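Local coordinates for protein sphingomyelinase C (Streptomyces griseocarneus, PDB 7CNE) that belongs to the endonuclease/exonuclease/phosphatase family and is built as a DNase I-like alpha/beta sandwich, with two mixed beta sheets packed together and helices outside them, at residues V48-E53 against V102-K107; G29-A34 against A54-A59; K130-V135 against R172-F177. One frame throughout, in Å; residues are numbered along the deposited sequence.

Interaction 1. Residues V48-E53 against V102-K107; sequences VVVLQE and VTVLSK
With CG1 anti to the backbone N in both Val48 (chi1 -179°) and Val104, their CG1 methyls meet on one face of the sheet, with Val48 CG1 and Val104 CG1 3.9 Å apart. The other methyl of Val104 turns to Val50: the two side chains extend alongside each other from neighbouring strands, and Val50 CG2 lies 4.2 Å from Val104 CG2. Thr103 sets its OG1 anti to its own N, where it hydrogen-bonds to Thr75 O; this places CG2 between the backbone N and the carbonyl carbon, beside Leu51, with Thr103 CG2 4.0 Å from Leu51 CB. These pairs sit on neighbouring strands of the larger mixed sheet of the DNase I-like sandwich, strands 48-54 and 103-106, whose segments run antiparallel at 165°. The register follows from two hydrogen-bonded pairs. In Val49-Leu105 both bonds, Val49 N to Leu105 O and Leu105 N to Val49 O, measure 2.8 Å. In Leu51-Thr103 the bond from Leu51 N to Thr103 O is 3.0 Å, whereas the return bond from Thr103 N to Leu51 O, at 3.2 Å and 151° at the hydrogen, is the longest and most bent of the four. Val48 and Val104 face strand 131-139 of the second sheet; on the reverse face Val49 and Leu105 both touch Tyr71, and Leu51 CD1 packs 4.2 Å from Leu105 CD1.

Interaction 2. Residues G29-A34 against A54-A59; sequences GQEHRA and AFDNAA
The methyl of Ala34 is directed at that of Ala59, which lies nearly crosswise to the line between them, with Ala34 CB 4.0 Å from Ala59 CB; Ala34 CB also lies 3.7 Å from Ala59 O. With no longer side chain between them, the first turns of helices 30-39 and 57-66 can come close here. One turn back, Glu31 starts off beside this line but folds over it: its chain bends at chi2 (-78°), which carries the carboxylate across Ala59 and brings Glu31 OE2 to 3.7 Å from Ala58 CB. It does not bond the helix backbone. That task falls to Asp56: Asp56 OD2 accepts a hydrogen bond from Ala59 N at 2.9 Å on its anti side, 23° out of the carboxylate plane, while OD1 is hydrogen-bonded to Thr22 OG1. The like-charged oxygens Glu31 OE2 and Asp56 OD2 are 4.2 Å apart. A water donates to Asp56 OD2 at 2.8 Å but lies too close to Glu31 OE2 to be trusted, so the bridge is doubtful. The positive end of helix 57-66 would probably ease the repulsion. Asp56 is thus a side-chain N-cap, opening the helix that follows strand 48-54 in this alpha/beta fold.

Interaction 3. Residues K130-V135 against R172-F177; sequences KGFAYV and RQIDAF
An aromatic cluster of Phe132, Tyr134 and Phe177 packs helix 162-180 against strand 131-139 of the six-stranded sheet; the helix belongs to the beta-alpha-beta crossover that joins parallel strands 142-150 and 188-192. Phe177 is the middle ring and plays two parts. Its face receives the edge of Phe132 in a T-shaped pair, with planes at 77° and Phe132 CE2 3.9 Å from Phe177 CD2. Its own edge is then directed at the face of Tyr134; the planes are at 72° and Phe177 CE2 stands 3.5 Å from Tyr134 CG, toward the rim of that ring. Phe177 reaches both partners by extending from the helix, its CG anti to the backbone N (chi1 173°). Ile174, one turn earlier, covers a face of Phe132 by a CH-pi contact: Ile174 CG1 lies 3.8 Å from the centroid of the Phe132 ring and 3.5 Å from Phe132 CD1. Phe132 holds its CG between the backbone N and the carbonyl carbon, a torsion that lays the ring alongside Ile174. Tyr134 OH is hydrogen-bonded to His145 ND1, and Gln173 OE1 to Asn119 N. With no hydrogen bond or salt bridge linking the two segments, their association rests on dispersion and on the weak polarity of ring C-H groups against pi faces.

In the fold
Interaction 1 lies deepest, inside the larger sheet, and the centres of interactions 2 and 3 are each about 15 Å from its own. Interaction 2 continues from it directly: strand 48-54 runs into helix 57-66, and along the chain the segments of the two contacts alternate. Interaction 3 comes later in sequence and belongs to the second sheet. The sheets meet in part through Val104, which packs on Ala133 and Val135 of the second sheet, joining interactions 1 and 3 through the sandwich interior. Interactions 2 and 3, about 25 Å apart between centres and on opposite sides of the chain's centre, touch through Phe55 and Lys130. Together they sample the helix-sheet-sheet-helix layering of the DNase I-like fold.

Interaction 1. Residues V48-E53 against V102-K107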
loop_
_atom_site.group_PDB
_atom_site.type_symbol
_atom_site.label_atom_id
_atom_site.label_comp_id
_atom_site.label_asym_id
_atom_site.label_seq_id
_atom_site.Cartn_x
_atom_site.Cartn_y
_atom_site.Cartn_z
ATOM N N VAL A 48 -3.519 11.011 5.290
ATOM C CA VAL A 48 -2.992 9.680 5.592
ATOM C C VAL A 48 -2.189 9.228 4.388
ATOM O O VAL A 48 -2.586 9.478 3.243
ATOM C CB VAL A 48 -4.125 8.673 5.909
ATOM C CG1 VAL A 48 -3.564 7.291 6.243
ATOM C CG2 VAL A 48 -5.018 9.192 7.048
ATOM N N VAL A 49 -1.047 8.582 4.645
ATOM C CA VAL A 49 -0.207 7.989 3.608
ATOM C C VAL A 49 0.009 6.524 3.966
ATOM O O VAL A 49 0.409 6.209 5.094
ATOM C CB VAL A 49 1.149 8.720 3.458
ATOM C CG1 VAL A 49 2.026 8.025 2.393
ATOM C CG2 VAL A 49 0.938 10.198 3.094
ATOM N N VAL A 50 -0.282 5.633 3.019
ATOM C CA VAL A 50 -0.035 4.200 3.167
ATOM C C VAL A 50 0.996 3.799 2.117
ATOM O O VAL A 50 0.759 3.961 0.909
ATOM C CB VAL A 50 -1.322 3.366 3.022
ATOM C CG1 VAL A 50 -1.025 1.889 3.273
ATOM C CG2 VAL A 50 -2.394 3.844 4.002
ATOM N N LEU A 51 2.128 3.271 2.573
ATOM C CA LEU A 51 3.213 2.857 1.703
ATOM C C LEU A 51 3.310 1.340 1.654
ATOM O O LEU A 51 3.075 0.659 2.655
ATOM C CB LEU A 51 4.551 3.424 2.185
ATOM C CG LEU A 51 4.604 4.949 2.310
ATOM C CD1 LEU A 51 5.985 5.353 2.834
ATOM C CD2 LEU A 51 4.328 5.580 0.949
ATOM N N GLN A 52 3.700 0.820 0.489
ATOM C CA GLN A 52 4.054 -0.583 0.344
ATOM C C GLN A 52 5.502 -0.696 -0.118
ATOM O O GLN A 52 6.095 0.275 -0.593
ATOM C CB GLN A 52 3.143 -1.308 -0.655
ATOM C CG GLN A 52 1.660 -1.227 -0.330
ATOM C CD GLN A 52 1.039 0.068 -0.827
ATOM O OE1 GLN A 52 1.371 0.550 -1.917
ATOM N NE2 GLN A 52 0.135 0.636 -0.034
ATOM N N GLU A 53 6.043 -1.906 0.037
ATOM C CA GLU A 53 7.395 -2.291 -0.387
ATOM C C GLU A 53 8.479 -1.407 0.231
ATOM O O GLU A 53 9.547 -1.202 -0.352
ATOM C CB GLU A 53 7.501 -2.336 -1.918
ATOM C CG GLU A 53 6.542 -3.377 -2.503
ATOM C CD GLU A 53 6.855 -3.775 -3.940
ATOM O OE1 GLU A 53 7.973 -3.497 -4.423
ATOM O OE2 GLU A 53 5.968 -4.368 -4.590
ATOM N N VAL A 102 4.792 -2.608 4.653
ATOM C CA VAL A 102 3.685 -1.661 4.775
ATOM C C VAL A 102 3.893 -0.777 6.000
ATOM O O VAL A 102 4.157 -1.280 7.102
ATOM C CB VAL A 102 2.334 -2.396 4.854
ATOM C CG1 VAL A 102 1.215 -1.427 5.185
ATOM C CG2 VAL A 102 2.051 -3.102 3.529
ATOM N N THR A 103 3.735 0.539 5.822
ATOM C CA THR A 103 3.660 1.453 6.954
ATOM C C THR A 103 2.600 2.521 6.677
ATOM O O THR A 103 2.328 2.867 5.524
ATOM C CB THR A 103 5.040 2.098 7.244
ATOM O OG1 THR A 103 4.936 2.985 8.364
ATOM C CG2 THR A 103 5.528 2.873 6.037
ATOM N N VAL A 104 1.982 3.020 7.745
ATOM C CA VAL A 104 0.931 4.030 7.662
ATOM C C VAL A 104 1.408 5.275 8.391
ATOM O O VAL A 104 1.820 5.191 9.554
ATOM C CB VAL A 104 -0.402 3.547 8.274
ATOM C CG1 VAL A 104 -1.453 4.658 8.201
ATOM C CG2 VAL A 104 -0.894 2.273 7.583
ATOM N N LEU A 105 1.320 6.425 7.713
ATOM C CA LEU A 105 1.717 7.726 8.239
ATOM C C LEU A 105 0.495 8.634 8.277
ATOM O O LEU A 105 -0.345 8.605 7.366
ATOM C CB LEU A 105 2.816 8.381 7.370
ATOM C CG LEU A 105 3.818 7.444 6.678
ATOM C CD1 LEU A 105 4.772 8.202 5.716
ATOM C CD2 LEU A 105 4.616 6.647 7.698
ATOM N N SER A 106 0.403 9.461 9.310
ATOM C CA SER A 106 -0.822 10.206 9.537
ATOM C C SER A 106 -0.520 11.590 10.085
ATOM O O SER A 106 0.302 11.738 10.993
ATOM C CB SER A 106 -1.733 9.445 10.510
ATOM O OG SER A 106 -2.902 10.182 10.782
ATOM N N LYS A 107 -1.201 12.588 9.523
ATOM C CA LYS A 107 -1.235 13.930 10.089
ATOM C C LYS A 107 -1.966 13.957 11.430
ATOM O O LYS A 107 -1.671 14.802 12.286
ATOM C CB LYS A 107 -1.899 14.864 9.065
ATOM C CG LYS A 107 -2.318 16.214 9.580
ATOM C CD LYS A 107 -2.941 17.041 8.469
ATOM C CE LYS A 107 -3.314 18.413 8.990
ATOM N NZ LYS A 107 -3.926 19.219 7.910
#

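Interaction 2. Residues G29-A34 against A54-A59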
loop_
_atom_site.group_PDB
_atom_site.type_symbol
_atom_site.label_atom_id
_atom_site.label_comp_id
_atom_site.label_asym_id
_atom_site.label_seq_id
_atom_site.Cartn_x
_atom_site.Cartn_y
_atom_site.Cartn_z
ATOM N N GLY A 29 18.713 2.277 -6.653
ATOM C CA GLY A 29 18.513 3.681 -6.330
ATOM C C GLY A 29 17.636 3.936 -5.122
ATOM O O GLY A 29 16.977 4.982 -5.054
ATOM N N GLN A 30 17.638 3.023 -4.139
ATOM C CA GLN A 30 16.632 3.083 -3.077
ATOM C C GLN A 30 16.793 4.326 -2.205
ATOM O O GLN A 30 15.799 4.966 -1.854
ATOM C CB GLN A 30 16.682 1.826 -2.200
ATOM C CG GLN A 30 16.201 0.535 -2.883
ATOM C CD GLN A 30 17.339 -0.262 -3.502
ATOM O OE1 GLN A 30 18.202 0.296 -4.177
ATOM N NE2 GLN A 30 17.346 -1.580 -3.268
ATOM N N GLU A 31 18.023 4.664 -1.808
ATOM C CA GLU A 31 18.204 5.833 -0.952
ATOM C C GLU A 31 17.853 7.110 -1.701
ATOM O O GLU A 31 17.198 8.000 -1.147
ATOM C CB GLU A 31 19.636 5.891 -0.417
ATOM C CG GLU A 31 19.931 4.856 0.668
ATOM C CD GLU A 31 19.376 5.234 2.049
ATOM O OE1 GLU A 31 18.951 6.391 2.250
ATOM O OE2 GLU A 31 19.373 4.366 2.945
ATOM N N HIS A 32 18.260 7.209 -2.968
ATOM C CA HIS A 32 17.898 8.377 -3.764
ATOM C C HIS A 32 16.383 8.509 -3.888
ATOM O O HIS A 32 15.817 9.585 -3.662
ATOM C CB HIS A 32 18.534 8.290 -5.149
ATOM C CG HIS A 32 17.989 9.293 -6.122
ATOM N ND1 HIS A 32 18.318 10.634 -6.070
ATOM C CD2 HIS A 32 17.124 9.159 -7.155
ATOM C CE1 HIS A 32 17.688 11.277 -7.038
ATOM N NE2 HIS A 32 16.962 10.404 -7.715
ATOM N N ARG A 33 15.708 7.415 -4.241
ATOM C CA ARG A 33 14.272 7.485 -4.495
ATOM C C ARG A 33 13.491 7.737 -3.213
ATOM O O ARG A 33 12.501 8.478 -3.227
ATOM C CB ARG A 33 13.798 6.199 -5.181
ATOM C CG ARG A 33 14.228 6.118 -6.629
ATOM C CD ARG A 33 13.641 4.910 -7.341
ATOM N NE ARG A 33 14.194 3.660 -6.829
ATOM C CZ ARG A 33 13.503 2.770 -6.120
ATOM N NH1 ARG A 33 12.223 2.983 -5.836
ATOM N NH2 ARG A 33 14.093 1.655 -5.702
ATOM N N ALA A 34 13.915 7.136 -2.096
ATOM C CA ALA A 34 13.224 7.363 -0.826
ATOM C C ALA A 34 13.235 8.835 -0.446
ATOM O O ALA A 34 12.236 9.366 0.061
ATOM C CB ALA A 34 13.866 6.538 0.288
ATOM N N ALA A 54 8.226 -0.900 1.436
ATOM C CA ALA A 54 9.244 -0.177 2.199
ATOM C C ALA A 54 10.126 -1.186 2.944
ATOM O O ALA A 54 10.166 -1.245 4.173
ATOM C CB ALA A 54 8.579 0.812 3.149
ATOM N N PHE A 55 10.823 -2.012 2.157
ATOM C CA PHE A 55 11.506 -3.194 2.671
ATOM C C PHE A 55 12.896 -2.877 3.211
ATOM O O PHE A 55 13.338 -3.489 4.193
ATOM C CB PHE A 55 11.653 -4.243 1.564
ATOM C CG PHE A 55 10.357 -4.845 1.089
ATOM C CD1 PHE A 55 9.442 -5.372 1.986
ATOM C CD2 PHE A 55 10.076 -4.913 -0.277
ATOM C CE1 PHE A 55 8.262 -5.951 1.534
ATOM C CE2 PHE A 55 8.893 -5.490 -0.741
ATOM C CZ PHE A 55 7.988 -6.007 0.158
ATOM N N ASP A 56 13.620 -1.975 2.553
ATOM C CA ASP A 56 14.949 -1.617 3.022
ATOM C C ASP A 56 14.830 -0.820 4.314
ATOM O O ASP A 56 14.232 0.264 4.329
ATOM C CB ASP A 56 15.698 -0.820 1.964
ATOM C CG ASP A 56 17.108 -0.509 2.394
ATOM O OD1 ASP A 56 17.929 -1.449 2.409
ATOM O OD2 ASP A 56 17.379 0.653 2.748
ATOM N N ASN A 57 15.388 -1.362 5.400
ATOM C CA ASN A 57 15.179 -0.768 6.716
ATOM C C ASN A 57 15.678 0.671 6.770
ATOM O O ASN A 57 15.007 1.545 7.329
ATOM C CB ASN A 57 15.870 -1.612 7.788
ATOM C CG ASN A 57 15.098 -2.874 8.128
ATOM O OD1 ASN A 57 14.355 -3.405 7.302
ATOM N ND2 ASN A 57 15.284 -3.370 9.340
ATOM N N ALA A 58 16.850 0.940 6.191
ATOM C CA ALA A 58 17.432 2.274 6.294
ATOM C C ALA A 58 16.673 3.274 5.428
ATOM O O ALA A 58 16.326 4.367 5.889
ATOM C CB ALA A 58 18.918 2.237 5.921
ATOM N N ALA A 59 16.392 2.922 4.169
ATOM C CA ALA A 59 15.675 3.869 3.316
ATOM C C ALA A 59 14.257 4.106 3.827
ATOM O O ALA A 59 13.754 5.243 3.800
ATOM C CB ALA A 59 15.652 3.373 1.871
HETATM O O HOH W 1 19.766 2.028 2.423
#

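Interaction 3. Residues K130-V135 against R172-F177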
loop_
_atom_site.group_PDB
_atom_site.type_symbol
_atom_site.label_atom_id
_atom_site.label_comp_id
_atom_site.label_asym_id
_atom_site.label_seq_id
_atom_site.Cartn_x
_atom_site.Cartn_y
_atom_site.Cartn_z
ATOM N N LYS A 130 4.176 -10.664 5.154
ATOM C CA LYS A 130 3.182 -9.832 4.489
ATOM C C LYS A 130 1.902 -9.805 5.313
ATOM O O LYS A 130 1.506 -10.811 5.909
ATOM C CB LYS A 130 2.905 -10.361 3.076
ATOM C CG LYS A 130 3.961 -9.972 2.029
ATOM C CD LYS A 130 3.860 -8.481 1.707
ATOM C CE LYS A 130 5.004 -8.020 0.821
ATOM N NZ LYS A 130 4.734 -8.246 -0.620
ATOM N N GLY A 131 1.256 -8.643 5.368
ATOM C CA GLY A 131 0.086 -8.514 6.207
ATOM C C GLY A 131 -0.564 -7.156 6.096
ATOM O O GLY A 131 -0.437 -6.493 5.060
ATOM N N PHE A 132 -1.266 -6.725 7.141
ATOM C CA PHE A 132 -1.881 -5.409 7.117
ATOM C C PHE A 132 -1.697 -4.708 8.454
ATOM O O PHE A 132 -1.495 -5.340 9.497
ATOM C CB PHE A 132 -3.380 -5.464 6.725
ATOM C CG PHE A 132 -4.251 -6.333 7.606
ATOM C CD1 PHE A 132 -4.432 -7.682 7.320
ATOM C CD2 PHE A 132 -4.948 -5.788 8.672
ATOM C CE1 PHE A 132 -5.257 -8.470 8.105
ATOM C CE2 PHE A 132 -5.787 -6.585 9.460
ATOM C CZ PHE A 132 -5.935 -7.925 9.166
ATOM N N ALA A 133 -1.713 -3.381 8.391
ATOM C CA ALA A 133 -1.719 -2.533 9.569
ATOM C C ALA A 133 -3.126 -1.996 9.770
ATOM O O ALA A 133 -3.799 -1.632 8.805
ATOM C CB ALA A 133 -0.739 -1.367 9.417
ATOM N N TYR A 134 -3.561 -1.942 11.026
ATOM C CA TYR A 134 -4.853 -1.373 11.395
ATOM C C TYR A 134 -4.602 -0.176 12.290
ATOM O O TYR A 134 -3.987 -0.323 13.349
ATOM C CB TYR A 134 -5.715 -2.397 12.130
ATOM C CG TYR A 134 -6.983 -1.843 12.736
ATOM C CD1 TYR A 134 -8.036 -1.427 11.926
ATOM C CD2 TYR A 134 -7.152 -1.780 14.119
ATOM C CE1 TYR A 134 -9.209 -0.947 12.463
ATOM C CE2 TYR A 134 -8.329 -1.281 14.671
ATOM C CZ TYR A 134 -9.349 -0.871 13.835
ATOM O OH TYR A 134 -10.529 -0.395 14.360
ATOM N N VAL A 135 -5.074 1.002 11.882
ATOM C CA VAL A 135 -4.908 2.200 12.693
ATOM C C VAL A 135 -6.264 2.843 12.930
ATOM O O VAL A 135 -7.124 2.862 12.043
ATOM C CB VAL A 135 -3.926 3.220 12.072
ATOM C CG1 VAL A 135 -2.596 2.567 11.848
ATOM C CG2 VAL A 135 -4.467 3.812 10.782
ATOM N N ARG A 172 -10.860 -11.473 2.766
ATOM C CA ARG A 172 -11.838 -11.943 3.755
ATOM C C ARG A 172 -11.254 -11.961 5.165
ATOM O O ARG A 172 -11.987 -11.751 6.141
ATOM C CB ARG A 172 -12.376 -13.324 3.367
ATOM C CG ARG A 172 -13.288 -13.267 2.141
ATOM C CD ARG A 172 -14.061 -14.568 1.904
ATOM N NE ARG A 172 -14.526 -14.645 0.525
ATOM C CZ ARG A 172 -15.033 -15.730 -0.049
ATOM N NH1 ARG A 172 -15.146 -16.872 0.634
ATOM N NH2 ARG A 172 -15.418 -15.668 -1.320
ATOM N N GLN A 173 -9.947 -12.190 5.301
ATOM C CA GLN A 173 -9.332 -12.099 6.621
ATOM C C GLN A 173 -9.418 -10.678 7.166
ATOM O O GLN A 173 -9.669 -10.473 8.362
ATOM C CB GLN A 173 -7.872 -12.563 6.568
ATOM C CG GLN A 173 -7.216 -12.594 7.968
ATOM C CD GLN A 173 -5.714 -12.889 7.952
ATOM O OE1 GLN A 173 -5.152 -13.300 6.937
ATOM N NE2 GLN A 173 -5.065 -12.687 9.092
ATOM N N ILE A 174 -9.199 -9.684 6.301
ATOM C CA ILE A 174 -9.340 -8.284 6.693
ATOM C C ILE A 174 -10.783 -8.000 7.086
ATOM O O ILE A 174 -11.057 -7.389 8.127
ATOM C CB ILE A 174 -8.871 -7.366 5.548
ATOM C CG1 ILE A 174 -7.350 -7.429 5.397
ATOM C CG2 ILE A 174 -9.361 -5.904 5.753
ATOM C CD1 ILE A 174 -6.859 -6.892 4.080
ATOM N N ASP A 175 -11.727 -8.452 6.257
ATOM C CA ASP A 175 -13.147 -8.295 6.562
ATOM C C ASP A 175 -13.498 -8.909 7.914
ATOM O O ASP A 175 -14.209 -8.298 8.726
ATOM C CB ASP A 175 -13.985 -8.922 5.440
ATOM C CG ASP A 175 -15.472 -8.984 5.774
ATOM O OD1 ASP A 175 -16.083 -7.928 6.060
ATOM O OD2 ASP A 175 -16.022 -10.107 5.755
ATOM N N ALA A 176 -13.000 -10.119 8.182
ATOM C CA ALA A 176 -13.330 -10.771 9.445
ATOM C C ALA A 176 -12.708 -10.026 10.619
ATOM O O ALA A 176 -13.342 -9.864 11.672
ATOM C CB ALA A 176 -12.879 -12.233 9.410
ATOM N N PHE A 177 -11.477 -9.543 10.444
ATOM C CA PHE A 177 -10.831 -8.729 11.473
ATOM C C PHE A 177 -11.656 -7.480 11.784
ATOM O O PHE A 177 -11.885 -7.143 12.953
ATOM C CB PHE A 177 -9.413 -8.358 11.011
ATOM C CG PHE A 177 -8.703 -7.385 11.926
ATOM C CD1 PHE A 177 -7.890 -7.845 12.944
ATOM C CD2 PHE A 177 -8.846 -6.014 11.755
ATOM C CE1 PHE A 177 -7.237 -6.959 13.795
ATOM C CE2 PHE A 177 -8.200 -5.111 12.605
ATOM C CZ PHE A 177 -7.391 -5.582 13.621
#